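Local coordinates for protein cytochrome C-552 (Thiobacillus ferrooxidans, PDB 1H1O) that carries electrons in the periplasm as a high-potential cytochrome c4 with two covalently bound c-type hemes, at residues 136-149 and 171-183. Numbering follows the deposited sequence.
Sequences LAGQRYGYIIQQLT and AQMKDVAAYLSSL. With HEM (protoporphyrin IX containing Fe), chain C.
Helices 141-149 and 171-182 run roughly antiparallel, their axes 8.4 Å apart at an angle of 141°, and the type II turn L136-Q139 meets the C-terminal end of the second, where G138 N gives L180 O a nearly straight hydrogen bond (2.8 Å, 175°). A177 CB is packed tightly between the helices, 3.4 Å from I145 CG1, with I144 CG2 alongside. With its CG anti to the backbone N (chi1 174°), Y141 swings its ring into the hole formed by K174, A177, A178 and S181; its CD1 lies 3.5 Å from A177 CB, I145 CD1 sits over one ring face, toward its rim, and H97 stacks on the ring. Without the ring, as with an alanine here, the hole among these four residues would probably go unfilled and H97 lose its stacking partner. Farther along, M173 and L148 lie alongside with their chains running opposite ways, M173 CG 3.6 Å from L148 CB. L148 CD2, L136 CD2 and V176 CG1 also touch the heme, and Y143 OH is hydrogen-bonded to its propionate O2A. Helix 141-149 thus packs on the C-terminal helix beside the second heme; that helix meets helix 100-109 through V176 and L180, the N- and C-terminal helix pair of the cytochrome c fold.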
ATOM      1  N   LEU A 136      -0.448   4.884  -4.092  1.00 32.09           N
ATOM      2  CA  LEU A 136       0.264   5.044  -2.843  1.00 31.70           C
ATOM      3  C   LEU A 136      -0.188   6.373  -2.259  1.00 31.65           C
ATOM      4  O   LEU A 136      -0.055   6.620  -1.060  1.00 30.99           O
ATOM      5  CB  LEU A 136       1.772   5.050  -3.091  1.00 30.96           C
ATOM      6  CG  LEU A 136       2.293   3.739  -3.675  1.00 30.68           C
ATOM      7  CD1 LEU A 136       3.788   3.836  -3.897  1.00 29.34           C
ATOM      8  CD2 LEU A 136       1.970   2.601  -2.719  1.00 30.10           C
ATOM      9  N   ALA A 137      -0.710   7.231  -3.127  1.00 30.99           N
ATOM     10  CA  ALA A 137      -1.190   8.544  -2.713  1.00 31.75           C
ATOM     11  C   ALA A 137      -2.334   8.418  -1.694  1.00 32.04           C
ATOM     12  O   ALA A 137      -3.387   7.863  -1.993  1.00 32.70           O
ATOM     13  CB  ALA A 137      -1.663   9.314  -3.927  1.00 29.67           C
ATOM     14  N   GLY A 138      -2.120   8.924  -0.488  1.00 32.22           N
ATOM     15  CA  GLY A 138      -3.167   8.856   0.512  1.00 34.80           C
ATOM     16  C   GLY A 138      -3.067   7.645   1.418  1.00 35.75           C
ATOM     17  O   GLY A 138      -3.817   7.523   2.382  1.00 37.30           O
ATOM     18  N   GLN A 139      -2.150   6.741   1.103  1.00 35.66           N
ATOM     19  CA  GLN A 139      -1.963   5.555   1.916  1.00 35.38           C
ATOM     20  C   GLN A 139      -1.409   5.991   3.270  1.00 36.09           C
ATOM     21  O   GLN A 139      -0.802   7.061   3.391  1.00 36.64           O
ATOM     22  CB  GLN A 139      -0.997   4.592   1.233  1.00 34.62           C
ATOM     23  CG  GLN A 139      -0.896   3.229   1.911  1.00 34.81           C
ATOM     24  CD  GLN A 139      -2.265   2.668   2.255  1.00 34.85           C
ATOM     25  OE1 GLN A 139      -2.849   3.008   3.288  1.00 32.60           O
ATOM     26  NE2 GLN A 139      -2.793   1.821   1.380  1.00 30.73           N
ATOM     27  N   ARG A 140      -1.639   5.172   4.290  1.00 36.55           N
ATOM     28  CA  ARG A 140      -1.166   5.480   5.639  1.00 34.96           C
ATOM     29  C   ARG A 140       0.354   5.469   5.694  1.00 35.70           C
ATOM     30  O   ARG A 140       1.019   4.663   5.040  1.00 35.98           O
ATOM     31  CB  ARG A 140      -1.733   4.479   6.651  1.00 34.68           C
ATOM     32  CG  ARG A 140      -3.243   4.312   6.561  1.00 36.01           C
ATOM     33  CD  ARG A 140      -3.854   3.965   7.907  1.00 35.24           C
ATOM     34  NE  ARG A 140      -3.394   4.900   8.936  1.00 38.27           N
ATOM     35  CZ  ARG A 140      -3.822   4.898  10.196  1.00 37.77           C
ATOM     36  NH1 ARG A 140      -4.728   4.005  10.586  1.00 33.01           N
ATOM     37  NH2 ARG A 140      -3.339   5.783  11.062  1.00 35.89           N
ATOM     38  N   TYR A 141       0.883   6.380   6.490  1.00 35.56           N
ATOM     39  CA  TYR A 141       2.312   6.561   6.669  1.00 36.01           C
ATOM     40  C   TYR A 141       3.028   5.298   7.163  1.00 36.62           C
ATOM     41  O   TYR A 141       3.986   4.810   6.541  1.00 33.30           O
ATOM     42  CB  TYR A 141       2.496   7.708   7.649  1.00 36.00           C
ATOM     43  CG  TYR A 141       3.899   7.973   8.081  1.00 35.28           C
ATOM     44  CD1 TYR A 141       4.817   8.562   7.216  1.00 37.22           C
ATOM     45  CD2 TYR A 141       4.301   7.672   9.371  1.00 36.10           C
ATOM     46  CE1 TYR A 141       6.114   8.848   7.637  1.00 36.96           C
ATOM     47  CE2 TYR A 141       5.588   7.952   9.803  1.00 36.81           C
ATOM     48  CZ  TYR A 141       6.489   8.537   8.934  1.00 36.68           C
ATOM     49  OH  TYR A 141       7.761   8.793   9.373  1.00 39.51           O
ATOM     50  N   GLY A 142       2.559   4.773   8.293  1.00 36.27           N
ATOM     51  CA  GLY A 142       3.165   3.587   8.849  1.00 32.97           C
ATOM     52  C   GLY A 142       3.023   2.437   7.880  1.00 34.15           C
ATOM     53  O   GLY A 142       3.948   1.650   7.720  1.00 33.87           O
ATOM     54  N   TYR A 143       1.879   2.341   7.214  1.00 32.11           N
ATOM     55  CA  TYR A 143       1.683   1.243   6.293  1.00 32.57           C
ATOM     56  C   TYR A 143       2.720   1.236   5.186  1.00 33.32           C
ATOM     57  O   TYR A 143       3.255   0.181   4.841  1.00 33.45           O
ATOM     58  CB  TYR A 143       0.305   1.280   5.665  1.00 31.86           C
ATOM     59  CG  TYR A 143       0.093   0.112   4.745  1.00 31.94           C
ATOM     60  CD1 TYR A 143      -0.146  -1.170   5.249  1.00 31.77           C
ATOM     61  CD2 TYR A 143       0.185   0.272   3.364  1.00 32.06           C
ATOM     62  CE1 TYR A 143      -0.288  -2.267   4.386  1.00 30.69           C
ATOM     63  CE2 TYR A 143       0.048  -0.807   2.499  1.00 31.32           C
ATOM     64  CZ  TYR A 143      -0.188  -2.068   3.009  1.00 30.85           C
ATOM     65  OH  TYR A 143      -0.335  -3.117   2.138  1.00 30.25           O
ATOM     66  N   ILE A 144       2.996   2.408   4.623  1.00 32.79           N
ATOM     67  CA  ILE A 144       3.980   2.510   3.555  1.00 32.46           C
ATOM     68  C   ILE A 144       5.351   2.066   4.063  1.00 32.69           C
ATOM     69  O   ILE A 144       6.012   1.206   3.465  1.00 31.00           O
ATOM     70  CB  ILE A 144       4.051   3.950   3.034  1.00 33.87           C
ATOM     71  CG1 ILE A 144       2.738   4.286   2.336  1.00 31.08           C
ATOM     72  CG2 ILE A 144       5.260   4.122   2.101  1.00 32.80           C
ATOM     73  CD1 ILE A 144       2.647   5.688   1.862  1.00 35.40           C
ATOM     74  N   ILE A 145       5.762   2.643   5.185  1.00 32.64           N
ATOM     75  CA  ILE A 145       7.045   2.305   5.797  1.00 33.74           C
ATOM     76  C   ILE A 145       7.115   0.810   6.066  1.00 33.45           C
ATOM     77  O   ILE A 145       8.137   0.167   5.825  1.00 34.48           O
ATOM     78  CB  ILE A 145       7.229   3.037   7.126  1.00 33.74           C
ATOM     79  CG1 ILE A 145       7.229   4.548   6.872  1.00 34.44           C
ATOM     80  CG2 ILE A 145       8.518   2.562   7.813  1.00 34.06           C
ATOM     81  CD1 ILE A 145       7.381   5.381   8.119  1.00 34.25           C
ATOM     82  N   GLN A 146       6.018   0.254   6.559  1.00 33.50           N
ATOM     83  CA  GLN A 146       5.978  -1.171   6.864  1.00 33.06           C
ATOM     84  C   GLN A 146       6.154  -2.015   5.615  1.00 32.69           C
ATOM     85  O   GLN A 146       6.841  -3.029   5.628  1.00 33.33           O
ATOM     86  CB  GLN A 146       4.658  -1.549   7.530  1.00 32.60           C
ATOM     87  CG  GLN A 146       4.587  -3.030   7.883  1.00 34.60           C
ATOM     88  CD  GLN A 146       5.761  -3.450   8.760  1.00 35.64           C
ATOM     89  OE1 GLN A 146       6.807  -3.900   8.270  1.00 34.52           O
ATOM     90  NE2 GLN A 146       5.600  -3.283  10.065  1.00 34.66           N
ATOM     91  N   GLN A 147       5.509  -1.616   4.532  1.00 31.14           N
ATOM     92  CA  GLN A 147       5.638  -2.389   3.314  1.00 31.61           C
ATOM     93  C   GLN A 147       7.045  -2.227   2.720  1.00 30.55           C
ATOM     94  O   GLN A 147       7.613  -3.178   2.219  1.00 31.40           O
ATOM     95  CB  GLN A 147       4.548  -1.988   2.330  1.00 29.72           C
ATOM     96  CG  GLN A 147       3.154  -2.188   2.921  1.00 29.59           C
ATOM     97  CD  GLN A 147       2.983  -3.584   3.477  1.00 31.16           C
ATOM     98  OE1 GLN A 147       2.472  -3.777   4.593  1.00 28.09           O
ATOM     99  NE2 GLN A 147       3.418  -4.573   2.709  1.00 25.65           N
ATOM    100  N   LEU A 148       7.615  -1.032   2.796  1.00 29.42           N
ATOM    101  CA  LEU A 148       8.947  -0.844   2.269  1.00 31.59           C
ATOM    102  C   LEU A 148       9.906  -1.710   3.085  1.00 31.93           C
ATOM    103  O   LEU A 148      10.866  -2.264   2.561  1.00 33.45           O
ATOM    104  CB  LEU A 148       9.332   0.636   2.324  1.00 29.58           C
ATOM    105  CG  LEU A 148       8.587   1.440   1.257  1.00 30.45           C
ATOM    106  CD1 LEU A 148       8.944   2.917   1.377  1.00 28.49           C
ATOM    107  CD2 LEU A 148       8.946   0.881  -0.132  1.00 29.48           C
ATOM    108  N   THR A 149       9.623  -1.842   4.374  1.00 32.94           N
ATOM    109  CA  THR A 149      10.453  -2.662   5.241  1.00 31.00           C
ATOM    110  C   THR A 149      10.343  -4.127   4.800  1.00 32.06           C
ATOM    111  O   THR A 149      11.348  -4.837   4.692  1.00 31.62           O
ATOM    112  CB  THR A 149       9.994  -2.523   6.690  1.00 32.92           C
ATOM    113  OG1 THR A 149      10.064  -1.143   7.061  1.00 32.66           O
ATOM    114  CG2 THR A 149      10.887  -3.341   7.630  1.00 31.23           C
ATOM    115  N   ALA A 171      15.392   5.952   6.772  1.00 39.82           N
ATOM    116  CA  ALA A 171      15.180   7.387   6.702  1.00 38.75           C
ATOM    117  C   ALA A 171      14.401   7.793   5.442  1.00 39.64           C
ATOM    118  O   ALA A 171      13.457   8.581   5.525  1.00 39.79           O
ATOM    119  CB  ALA A 171      16.504   8.101   6.751  1.00 37.85           C
ATOM    120  N   GLN A 172      14.793   7.262   4.283  1.00 38.41           N
ATOM    121  CA  GLN A 172      14.119   7.579   3.030  1.00 37.65           C
ATOM    122  C   GLN A 172      12.715   6.974   3.003  1.00 38.70           C
ATOM    123  O   GLN A 172      11.782   7.580   2.462  1.00 38.46           O
ATOM    124  CB  GLN A 172      14.937   7.067   1.845  1.00 38.86           C
ATOM    125  CG  GLN A 172      16.304   7.739   1.714  1.00 37.84           C
ATOM    126  CD  GLN A 172      17.259   6.977   0.797  1.00 37.42           C
ATOM    127  OE1 GLN A 172      17.195   5.750   0.692  1.00 36.11           O
ATOM    128  NE2 GLN A 172      18.166   7.706   0.147  1.00 39.17           N
ATOM    129  N   MET A 173      12.561   5.780   3.575  1.00 37.83           N
ATOM    130  CA  MET A 173      11.244   5.152   3.627  1.00 37.52           C
ATOM    131  C   MET A 173      10.281   6.116   4.293  1.00 38.42           C
ATOM    132  O   MET A 173       9.143   6.274   3.856  1.00 39.74           O
ATOM    133  CB  MET A 173      11.265   3.868   4.450  1.00 37.52           C
ATOM    134  CG  MET A 173      11.940   2.693   3.788  1.00 37.27           C
ATOM    135  SD  MET A 173      11.848   1.271   4.872  1.00 38.67           S
ATOM    136  CE  MET A 173      12.886   0.117   3.962  1.00 38.89           C
ATOM    137  N   LYS A 174      10.751   6.760   5.357  1.00 39.08           N
ATOM    138  CA  LYS A 174       9.940   7.720   6.100  1.00 40.81           C
ATOM    139  C   LYS A 174       9.581   8.935   5.228  1.00 40.64           C
ATOM    140  O   LYS A 174       8.457   9.436   5.266  1.00 39.51           O
ATOM    141  CB  LYS A 174      10.693   8.174   7.351  1.00 40.53           C
ATOM    142  CG  LYS A 174      10.915   7.073   8.383  1.00 43.89           C
ATOM    143  CD  LYS A 174      11.668   7.618   9.588  1.00 47.05           C
ATOM    144  CE  LYS A 174      11.751   6.599  10.715  1.00 50.04           C
ATOM    145  NZ  LYS A 174      12.507   7.151  11.875  1.00 50.51           N
ATOM    146  N   ASP A 175      10.542   9.402   4.440  1.00 39.65           N
ATOM    147  CA  ASP A 175      10.286  10.536   3.575  1.00 38.82           C
ATOM    148  C   ASP A 175       9.280  10.202   2.515  1.00 38.52           C
ATOM    149  O   ASP A 175       8.277  10.891   2.380  1.00 37.09           O
ATOM    150  CB  ASP A 175      11.584  11.024   2.972  1.00 40.96           C
ATOM    151  CG  ASP A 175      12.486  11.564   4.027  1.00 42.21           C
ATOM    152  OD1 ASP A 175      11.940  11.688   5.139  1.00 41.67           O
ATOM    153  OD2 ASP A 175      13.681  11.854   3.782  1.00 44.14           O
ATOM    154  N   VAL A 176       9.517   9.131   1.775  1.00 37.68           N
ATOM    155  CA  VAL A 176       8.563   8.766   0.751  1.00 37.81           C
ATOM    156  C   VAL A 176       7.198   8.521   1.402  1.00 35.54           C
ATOM    157  O   VAL A 176       6.176   8.904   0.849  1.00 34.20           O
ATOM    158  CB  VAL A 176       9.030   7.528  -0.019  1.00 39.83           C
ATOM    159  CG1 VAL A 176       8.071   7.233  -1.157  1.00 41.79           C
ATOM    160  CG2 VAL A 176      10.414   7.785  -0.576  1.00 41.43           C
ATOM    161  N   ALA A 177       7.181   7.911   2.585  1.00 34.91           N
ATOM    162  CA  ALA A 177       5.919   7.661   3.273  1.00 35.32           C
ATOM    163  C   ALA A 177       5.237   8.979   3.646  1.00 35.41           C
ATOM    164  O   ALA A 177       4.040   9.162   3.402  1.00 34.89           O
ATOM    165  CB  ALA A 177       6.146   6.810   4.535  1.00 35.10           C
ATOM    166  N   ALA A 178       5.999   9.889   4.248  1.00 35.55           N
ATOM    167  CA  ALA A 178       5.452  11.178   4.640  1.00 36.37           C
ATOM    168  C   ALA A 178       4.813  11.789   3.402  1.00 37.83           C
ATOM    169  O   ALA A 178       3.626  12.120   3.396  1.00 38.47           O
ATOM    170  CB  ALA A 178       6.552  12.081   5.171  1.00 35.08           C
ATOM    171  N   TYR A 179       5.593  11.904   2.332  1.00 37.37           N
ATOM    172  CA  TYR A 179       5.069  12.482   1.104  1.00 36.47           C
ATOM    173  C   TYR A 179       3.787  11.795   0.606  1.00 35.78           C
ATOM    174  O   TYR A 179       2.741  12.427   0.471  1.00 38.99           O
ATOM    175  CB  TYR A 179       6.146  12.460   0.005  1.00 34.18           C
ATOM    176  CG  TYR A 179       5.624  12.879  -1.351  1.00 31.83           C
ATOM    177  CD1 TYR A 179       5.543  11.968  -2.405  1.00 31.41           C
ATOM    178  CD2 TYR A 179       5.160  14.175  -1.566  1.00 34.16           C
ATOM    179  CE1 TYR A 179       5.013  12.333  -3.638  1.00 32.16           C
ATOM    180  CE2 TYR A 179       4.622  14.556  -2.801  1.00 32.30           C
ATOM    181  CZ  TYR A 179       4.553  13.630  -3.828  1.00 32.42           C
ATOM    182  OH  TYR A 179       4.007  13.997  -5.035  1.00 33.72           O
ATOM    183  N   LEU A 180       3.866  10.502   0.337  1.00 36.07           N
ATOM    184  CA  LEU A 180       2.725   9.752  -0.169  1.00 35.79           C
ATOM    185  C   LEU A 180       1.461   9.830   0.688  1.00 36.09           C
ATOM    186  O   LEU A 180       0.356   9.975   0.164  1.00 35.61           O
ATOM    187  CB  LEU A 180       3.121   8.282  -0.367  1.00 35.49           C
ATOM    188  CG  LEU A 180       3.588   7.773  -1.745  1.00 38.47           C
ATOM    189  CD1 LEU A 180       3.809   8.917  -2.741  1.00 38.64           C
ATOM    190  CD2 LEU A 180       4.866   6.970  -1.556  1.00 37.79           C
ATOM    191  N   SER A 181       1.620   9.730   2.001  1.00 37.01           N
ATOM    192  CA  SER A 181       0.471   9.764   2.894  1.00 39.22           C
ATOM    193  C   SER A 181      -0.140  11.152   3.009  1.00 40.48           C
ATOM    194  O   SER A 181      -1.231  11.318   3.560  1.00 40.29           O
ATOM    195  CB  SER A 181       0.860   9.258   4.289  1.00 38.19           C
ATOM    196  OG  SER A 181       1.765  10.139   4.918  1.00 38.87           O
ATOM    197  N   SER A 182       0.557  12.152   2.489  1.00 41.23           N
ATOM    198  CA  SER A 182       0.046  13.508   2.571  1.00 43.56           C
ATOM    199  C   SER A 182      -0.785  13.850   1.351  1.00 43.92           C
ATOM    200  O   SER A 182      -1.439  14.878   1.322  1.00 45.95           O
ATOM    201  CB  SER A 182       1.198  14.510   2.695  1.00 44.68           C
ATOM    202  OG  SER A 182       1.935  14.580   1.483  1.00 43.91           O
ATOM    203  N   LEU A 183      -0.752  12.987   0.344  1.00 44.64           N
ATOM    204  CA  LEU A 183      -1.502  13.224  -0.883  1.00 45.61           C
ATOM    205  C   LEU A 183      -2.949  12.778  -0.754  1.00 46.39           C
ATOM    206  O   LEU A 183      -3.286  12.138   0.265  1.00 46.90           O
ATOM    207  CB  LEU A 183      -0.844  12.491  -2.050  1.00 46.09           C
ATOM    208  CG  LEU A 183       0.420  13.081  -2.685  1.00 47.69           C
ATOM    209  CD1 LEU A 183       1.228  13.885  -1.678  1.00 49.57           C
ATOM    210  CD2 LEU A 183       1.245  11.943  -3.261  1.00 45.98           C
ATOM    211  OXT LEU A 183      -3.722  13.079  -1.688  1.00 46.81           O
TER
HETATM  212  CHA HEM C1184       3.974  -1.702  -4.385  1.00 29.37           C
HETATM  213  CHB HEM C1184       6.695   1.892  -2.773  1.00 27.99           C
HETATM  214  CHC HEM C1184       8.928   2.016  -7.041  1.00 29.64           C
HETATM  215  CHD HEM C1184       6.178  -1.520  -8.638  1.00 33.06           C
HETATM  216  C1A HEM C1184       4.520  -0.725  -3.553  1.00 28.33           C
HETATM  217  C2A HEM C1184       4.123  -0.483  -2.183  1.00 29.99           C
HETATM  218  C3A HEM C1184       4.875   0.536  -1.716  1.00 29.35           C
HETATM  219  C4A HEM C1184       5.751   0.905  -2.826  1.00 30.61           C
HETATM  220  CMA HEM C1184       4.876   1.186  -0.363  1.00 29.03           C
HETATM  221  CAA HEM C1184       3.073  -1.254  -1.462  1.00 28.42           C
HETATM  222  CBA HEM C1184       1.664  -0.732  -1.703  1.00 33.43           C
HETATM  223  CGA HEM C1184       0.692  -1.315  -0.902  1.00 32.16           C
HETATM  224  O1A HEM C1184      -0.451  -0.775  -0.973  1.00 36.33           O
HETATM  225  O2A HEM C1184       0.886  -2.299  -0.181  1.00 35.12           O
HETATM  226  C1B HEM C1184       7.542   2.226  -3.812  1.00 31.46           C
HETATM  227  C2B HEM C1184       8.555   3.243  -3.702  1.00 27.86           C
HETATM  228  C3B HEM C1184       9.199   3.246  -4.899  1.00 29.65           C
HETATM  229  C4B HEM C1184       8.556   2.276  -5.735  1.00 30.94           C
HETATM  230  CMB HEM C1184       8.795   4.060  -2.453  1.00 30.02           C
HETATM  231  CAB HEM C1184      10.368   4.044  -5.358  1.00 32.66           C
HETATM  232  CBB HEM C1184      11.596   3.971  -4.397  1.00 31.08           C
HETATM  233  C1C HEM C1184       8.375   1.088  -7.855  1.00 30.66           C
HETATM  234  C2C HEM C1184       8.788   0.825  -9.212  1.00 32.16           C
HETATM  235  C3C HEM C1184       8.003  -0.197  -9.630  1.00 32.75           C
HETATM  236  C4C HEM C1184       7.124  -0.524  -8.569  1.00 32.20           C
HETATM  237  CMC HEM C1184       9.898   1.587  -9.911  1.00 32.27           C
HETATM  238  CAC HEM C1184       7.985  -0.954 -10.976  1.00 33.26           C
HETATM  239  CBC HEM C1184       9.388  -1.495 -11.402  1.00 32.34           C
HETATM  240  C1D HEM C1184       5.320  -1.891  -7.621  1.00 34.03           C
HETATM  241  C2D HEM C1184       4.347  -2.970  -7.737  1.00 32.50           C
HETATM  242  C3D HEM C1184       3.744  -3.025  -6.550  1.00 33.03           C
HETATM  243  C4D HEM C1184       4.336  -1.966  -5.699  1.00 32.81           C
HETATM  244  CMD HEM C1184       4.147  -3.806  -8.966  1.00 32.21           C
HETATM  245  CAD HEM C1184       2.663  -3.965  -6.074  1.00 35.18           C
HETATM  246  CBD HEM C1184       3.310  -5.372  -5.696  1.00 36.37           C
HETATM  247  CGD HEM C1184       2.360  -6.416  -5.600  1.00 40.20           C
HETATM  248  O1D HEM C1184       1.790  -6.874  -6.653  1.00 40.12           O
HETATM  249  O2D HEM C1184       2.070  -6.912  -4.479  1.00 40.13           O
HETATM  250  NA  HEM C1184       5.504   0.118  -3.932  1.00 30.99           N
HETATM  251  NB  HEM C1184       7.550   1.632  -5.063  1.00 29.45           N
HETATM  252  NC  HEM C1184       7.341   0.249  -7.477  1.00 32.49           N
HETATM  253  ND  HEM C1184       5.292  -1.294  -6.372  1.00 29.58           N
HETATM  254 FE   HEM C1184       6.417   0.193  -5.729  1.00 31.88          FE